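Local atomic coordinates of Tetur07g02040 (Tetranychus urticae, PDB entry 6BDJ), a protein that binds ferric iron and probably works as an intradiol ring-cleavage dioxygenase, inserting both atoms of molecular oxygen into an aromatic substrate. Residues S37-E42 against A159-Q163; R64-N70 against T130-L136. One frame throughout, in Å; residues are numbered along the deposited sequence.

Contact 1: residues S37-E42 against A159-Q163; sequences SPEVGE and AHIGQ
Glu39 reaches from the loop 37-42 across to His160 and Ile161 of strand 159-163. Glu39 CB sits 3.4 Å from Ile161 O. CG, anti to the carbonyl carbon (chi1 -70°), lies over one face of the His160 ring, a CH-pi contact with Glu39 CG 3.6 Å from the centroid. Glu39 CD comes alongside the next peptide, 4.1 Å from both Ile161 N and Ile161 O. At the tip, OE1 takes the N-H of Ile161 (3.0 Å from Glu39 OE1 to Ile161 N) on its anti lone pair, and it also hydrogen-bonds Ser232. The backbone answers in the other direction, Val40 N donating to Ile161 O at 3.0 Å.

His160 has a second grip on the loop: its NE2-H donates a hydrogen bond to Pro38 O at 2.9 Å, rather bent (139°), from above the carbonyl plane. With an alanine at His160, Pro38 O is likely to lose this donor and Glu39 CG the ring face it packs on.

Farther along, Val40 CG1 packs at 3.6 Å against Gln163 NE2, which donates to Gly41 O at 2.9 Å, while OE1 of the same amide hydrogen-bonds Arg144. Two waters also bridge loop and strand. Ala159 and His160, both opposite Ile152, form a classic beta bulge, and Gln163 lies against His149, an iron ligand, placing this loop-to-strand packing at the edge of the ferric site.

Contact 2: residues R64-N70 against T130-L136; sequences RLNVTLN and TVTFETL
Arg64 and Thr135 meet at one end of an antiparallel pair of strands, 64-70 and 130-136. The backbone hydrogen bonds join Leu65 with Thr135, Val67 with Phe133 and Leu69 with Val131, each residue of a pair both giving and taking one; Leu65 N to Thr135 O is nearly straight (178°).

Among the polar side chains, Arg64 doubles back through bends at chi2 and chi3, so that NH2 gives Thr135 O a second donor at 2.9 Å, on a lone pair and in the guanidinium plane. Arg64 NH1 hydrogen-bonds Asn66 OD1 at 2.7 Å, which fixes the turn of the guanidinium, and Glu134 CB lies over one of its faces. Glu134 OE1 itself goes to Asn55. The hydroxyls Thr68 OG1 and Thr132 OG1 share a hydrogen bond of 3.1 Å, and Thr130 OG1 donates to Asn70 OD1 at 2.6 Å, in the carbonyl plane.

On the face carrying Leu65, Val67, Leu69, Val131, Phe133 and Thr135, the contacts are apolar: Val67 CG2 touches Thr135 CG2 at 3.7 Å, and Leu69 CB meets Val131 CG2 at 4.0 Å.

Strand 130-136 is outermost in the sheet, while strand 64-73 has strand 218-226 on its other flank. Val131 and Phe133 pack on strands 84-88 and 120-124, and Leu69 reaches Val85, Leu222 and Leu224.

Both contacts reach the same mixed beta-sheet, on opposite sides of the chain's centre: their centres are about 17 Å apart and their nearest atoms about 7 Å, without touching. Contact 2 lies within the stretch of chain spanned by contact 1. Strand 218-226 relates them, pairing with strand 64-73 of contact 2 while its Leu224, Ala225 and Ile226 meet Ser37 and His160 of contact 1. Contact 1 is the one near the metal, the Gln163 side chain lying about 6 Å from the ferric ion held by Tyr96, His147 and His149. Contact 2 stands farther off, the side chain of Thr135 being about 13 Å from the bound ferric ion.

Contact 1: residues S37-E42 against A159-Q163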
loop_
_atom_site.group_PDB
_atom_site.type_symbol
_atom_site.label_atom_id
_atom_site.label_comp_id
_atom_site.label_asym_id
_atom_site.label_seq_id
_atom_site.Cartn_x
_atom_site.Cartn_y
_atom_site.Cartn_z
ATOM N N SER A 37 7.252 -13.042 2.091
ATOM C CA SER A 37 5.985 -12.326 2.140
ATOM C C SER A 37 5.122 -12.695 0.939
ATOM O O SER A 37 5.634 -13.024 -0.127
ATOM C CB SER A 37 6.203 -10.833 2.220
ATOM O OG SER A 37 6.675 -10.506 3.515
ATOM N N PRO A 38 3.805 -12.700 1.125
ATOM C CA PRO A 38 2.960 -13.005 -0.001
ATOM C C PRO A 38 2.877 -11.816 -0.962
ATOM O O PRO A 38 3.048 -10.670 -0.554
ATOM C CB PRO A 38 1.605 -13.209 0.657
ATOM C CG PRO A 38 1.622 -12.220 1.784
ATOM C CD PRO A 38 3.022 -12.335 2.325
ATOM N N GLU A 39 2.628 -12.133 -2.225
ATOM C CA GLU A 39 2.319 -11.169 -3.239
ATOM C C GLU A 39 0.818 -11.096 -3.448
ATOM O O GLU A 39 0.076 -12.067 -3.200
ATOM C CB GLU A 39 2.947 -11.580 -4.558
ATOM C CG GLU A 39 4.459 -11.490 -4.611
ATOM C CD GLU A 39 4.951 -11.301 -6.037
ATOM O OE1 GLU A 39 5.016 -10.131 -6.527
ATOM O OE2 GLU A 39 5.257 -12.333 -6.656
ATOM N N VAL A 40 0.358 -9.957 -3.954
ATOM C CA VAL A 40 -1.078 -9.728 -4.176
ATOM C C VAL A 40 -1.155 -8.900 -5.446
ATOM O O VAL A 40 -0.277 -8.053 -5.693
ATOM C CB VAL A 40 -1.708 -8.910 -3.022
ATOM C CG1 VAL A 40 -3.213 -8.815 -3.210
ATOM C CG2 VAL A 40 -1.428 -9.545 -1.667
ATOM N N GLY A 41 -2.226 -9.090 -6.212
ATOM C CA GLY A 41 -2.391 -8.406 -7.498
ATOM C C GLY A 41 -2.277 -6.874 -7.361
ATOM O O GLY A 41 -2.669 -6.289 -6.360
ATOM N N GLU A 42 -1.716 -6.254 -8.381
ATOM C CA GLU A 42 -1.477 -4.812 -8.409
ATOM C C GLU A 42 -2.757 -3.994 -8.399
ATOM O O GLU A 42 -2.781 -2.848 -7.913
ATOM C CB GLU A 42 -0.726 -4.486 -9.688
ATOM C CG GLU A 42 -0.229 -3.072 -9.797
ATOM C CD GLU A 42 0.728 -2.952 -10.957
ATOM O OE1 GLU A 42 0.257 -2.761 -12.119
ATOM O OE2 GLU A 42 1.952 -3.077 -10.697
ATOM N N ALA A 159 10.322 -6.701 -8.259
ATOM C CA ALA A 159 10.620 -7.818 -7.399
ATOM C C ALA A 159 9.419 -8.353 -6.632
ATOM O O ALA A 159 9.364 -9.554 -6.321
ATOM C CB ALA A 159 11.742 -7.434 -6.454
ATOM N N HIS A 160 8.471 -7.470 -6.311
ATOM C CA HIS A 160 7.375 -7.818 -5.414
ATOM C C HIS A 160 6.277 -6.787 -5.460
ATOM O O HIS A 160 6.548 -5.595 -5.407
ATOM C CB HIS A 160 7.890 -7.958 -3.973
ATOM C CG HIS A 160 6.952 -8.687 -3.060
ATOM N ND1 HIS A 160 7.165 -9.988 -2.662
ATOM C CD2 HIS A 160 5.800 -8.295 -2.466
ATOM C CE1 HIS A 160 6.182 -10.367 -1.859
ATOM N NE2 HIS A 160 5.347 -9.353 -1.714
ATOM N N ILE A 161 5.044 -7.245 -5.559
ATOM C CA ILE A 161 3.857 -6.411 -5.560
ATOM C C ILE A 161 2.930 -6.987 -4.507
ATOM O O ILE A 161 2.718 -8.212 -4.433
ATOM C CB ILE A 161 3.122 -6.446 -6.911
ATOM C CG1 ILE A 161 3.978 -5.823 -8.004
ATOM C CG2 ILE A 161 1.760 -5.727 -6.814
ATOM C CD1 ILE A 161 3.462 -6.064 -9.414
ATOM N N GLY A 162 2.350 -6.125 -3.706
ATOM C CA GLY A 162 1.449 -6.582 -2.665
ATOM C C GLY A 162 0.477 -5.537 -2.207
ATOM O O GLY A 162 0.269 -4.500 -2.870
ATOM N N GLN A 163 -0.175 -5.887 -1.105
ATOM C CA GLN A 163 -1.174 -5.061 -0.474
ATOM C C GLN A 163 -1.024 -5.171 1.021
ATOM O O GLN A 163 -0.775 -6.243 1.545
ATOM C CB GLN A 163 -2.567 -5.483 -0.907
ATOM C CG GLN A 163 -2.851 -5.112 -2.354
ATOM C CD GLN A 163 -4.268 -5.407 -2.810
ATOM O OE1 GLN A 163 -5.202 -5.467 -1.996
ATOM N NE2 GLN A 163 -4.438 -5.578 -4.118
HETATM O O HOH W 1 1.171 -8.585 0.768
HETATM O O HOH W 2 -0.864 -4.259 -5.243
#

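Contact 2: residues R64-N70 against T130-L136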
loop_
_atom_site.group_PDB
_atom_site.type_symbol
_atom_site.label_atom_id
_atom_site.label_comp_id
_atom_site.label_asym_id
_atom_site.label_seq_id
_atom_site.Cartn_x
_atom_site.Cartn_y
_atom_site.Cartn_z
ATOM N N ARG A 64 -3.847 10.819 10.189
ATOM C CA ARG A 64 -2.455 10.654 9.846
ATOM C C ARG A 64 -1.944 9.275 10.241
ATOM O O ARG A 64 -2.216 8.811 11.352
ATOM C CB ARG A 64 -1.632 11.771 10.485
ATOM C CG ARG A 64 -1.690 13.057 9.667
ATOM C CD ARG A 64 -0.739 12.996 8.474
ATOM N NE ARG A 64 0.643 12.920 8.962
ATOM C CZ ARG A 64 1.457 11.856 8.941
ATOM N NH1 ARG A 64 2.663 11.972 9.486
ATOM N NH2 ARG A 64 1.115 10.690 8.386
ATOM N N LEU A 65 -1.266 8.617 9.293
ATOM C CA LEU A 65 -0.663 7.313 9.498
ATOM C C LEU A 65 0.736 7.341 8.935
ATOM O O LEU A 65 0.915 7.663 7.774
ATOM C CB LEU A 65 -1.455 6.250 8.756
ATOM C CG LEU A 65 -0.893 4.831 8.653
ATOM C CD1 LEU A 65 -0.551 4.255 10.017
ATOM C CD2 LEU A 65 -1.914 3.920 7.970
ATOM N N ASN A 66 1.719 7.007 9.760
ATOM C CA ASN A 66 3.086 6.762 9.310
ATOM C C ASN A 66 3.301 5.277 9.055
ATOM O O ASN A 66 3.164 4.449 9.963
ATOM C CB ASN A 66 4.089 7.234 10.356
ATOM C CG ASN A 66 4.117 8.745 10.508
ATOM O OD1 ASN A 66 3.733 9.493 9.614
ATOM N ND2 ASN A 66 4.577 9.201 11.662
ATOM N N VAL A 67 3.669 4.951 7.826
ATOM C CA VAL A 67 3.866 3.582 7.392
ATOM C C VAL A 67 5.366 3.327 7.271
ATOM O O VAL A 67 6.021 3.933 6.433
ATOM C CB VAL A 67 3.175 3.359 6.029
ATOM C CG1 VAL A 67 3.555 2.008 5.418
ATOM C CG2 VAL A 67 1.660 3.450 6.168
ATOM N N THR A 68 5.900 2.440 8.113
ATOM C CA THR A 68 7.303 2.049 8.044
ATOM C C THR A 68 7.334 0.614 7.549
ATOM O O THR A 68 6.675 -0.259 8.119
ATOM C CB THR A 68 7.986 2.160 9.418
ATOM O OG1 THR A 68 7.952 3.526 9.853
ATOM C CG2 THR A 68 9.444 1.691 9.380
ATOM N N LEU A 69 8.061 0.389 6.454
ATOM C CA LEU A 69 8.271 -0.942 5.902
ATOM C C LEU A 69 9.729 -1.309 6.036
ATOM O O LEU A 69 10.589 -0.516 5.656
ATOM C CB LEU A 69 7.916 -0.984 4.424
ATOM C CG LEU A 69 6.521 -0.527 4.007
ATOM C CD1 LEU A 69 6.235 -1.024 2.602
ATOM C CD2 LEU A 69 5.440 -1.046 4.929
ATOM N N ASN A 70 10.001 -2.507 6.556
ATOM C CA ASN A 70 11.365 -3.013 6.718
ATOM C C ASN A 70 11.533 -4.205 5.774
ATOM O O ASN A 70 10.802 -5.187 5.886
ATOM C CB ASN A 70 11.612 -3.399 8.178
ATOM C CG ASN A 70 11.443 -2.215 9.134
ATOM O OD1 ASN A 70 12.144 -1.194 9.031
ATOM N ND2 ASN A 70 10.502 -2.346 10.068
ATOM N N THR A 130 14.889 0.003 5.339
ATOM C CA THR A 130 13.709 0.714 5.841
ATOM C C THR A 130 13.332 1.905 4.949
ATOM O O THR A 130 14.221 2.631 4.462
ATOM C CB THR A 130 13.990 1.206 7.278
ATOM O OG1 THR A 130 14.273 0.075 8.126
ATOM C CG2 THR A 130 12.812 2.001 7.851
ATOM N N VAL A 131 12.017 2.072 4.731
ATOM C CA VAL A 131 11.396 3.333 4.247
ATOM C C VAL A 131 10.249 3.721 5.173
ATOM O O VAL A 131 9.656 2.860 5.809
ATOM C CB VAL A 131 10.824 3.240 2.826
ATOM C CG1 VAL A 131 11.934 3.018 1.818
ATOM C CG2 VAL A 131 9.772 2.138 2.719
ATOM N N THR A 132 9.938 5.011 5.230
ATOM C CA THR A 132 8.810 5.505 5.997
ATOM C C THR A 132 8.047 6.491 5.147
ATOM O O THR A 132 8.636 7.371 4.503
ATOM C CB THR A 132 9.259 6.148 7.320
ATOM O OG1 THR A 132 9.902 5.146 8.117
ATOM C CG2 THR A 132 8.064 6.708 8.105
ATOM N N PHE A 133 6.726 6.323 5.130
ATOM C CA PHE A 133 5.845 7.235 4.436
ATOM C C PHE A 133 4.917 7.908 5.446
ATOM O O PHE A 133 4.462 7.278 6.388
ATOM C CB PHE A 133 4.989 6.474 3.439
ATOM C CG PHE A 133 5.743 5.902 2.289
ATOM C CD1 PHE A 133 5.968 6.654 1.168
ATOM C CD2 PHE A 133 6.156 4.581 2.303
ATOM C CE1 PHE A 133 6.637 6.123 0.086
ATOM C CE2 PHE A 133 6.834 4.034 1.224
ATOM C CZ PHE A 133 7.081 4.809 0.118
ATOM N N GLU A 134 4.620 9.180 5.215
ATOM C CA GLU A 134 3.618 9.919 5.993
ATOM C C GLU A 134 2.391 9.977 5.124
ATOM O O GLU A 134 2.395 10.640 4.092
ATOM C CB GLU A 134 4.102 11.329 6.329
ATOM C CG GLU A 134 5.402 11.326 7.124
ATOM C CD GLU A 134 5.841 12.711 7.572
ATOM O OE1 GLU A 134 5.425 13.718 6.969
ATOM O OE2 GLU A 134 6.572 12.787 8.574
ATOM N N THR A 135 1.366 9.235 5.520
ATOM C CA THR A 135 0.185 9.078 4.710
ATOM C C THR A 135 -1.037 9.223 5.571
ATOM O O THR A 135 -0.980 9.819 6.645
ATOM C CB THR A 135 0.226 7.758 3.916
ATOM O OG1 THR A 135 -0.883 7.698 3.023
ATOM C CG2 THR A 135 0.257 6.531 4.801
ATOM N N LEU A 136 -2.175 8.772 5.065
ATOM C CA LEU A 136 -3.393 8.750 5.845
ATOM C C LEU A 136 -3.877 7.318 5.911
ATOM O O LEU A 136 -3.565 6.510 5.037
ATOM C CB LEU A 136 -4.457 9.618 5.173
ATOM C CG LEU A 136 -4.132 11.104 4.924
ATOM C CD1 LEU A 136 -5.284 11.728 4.150
ATOM C CD2 LEU A 136 -3.878 11.867 6.220
#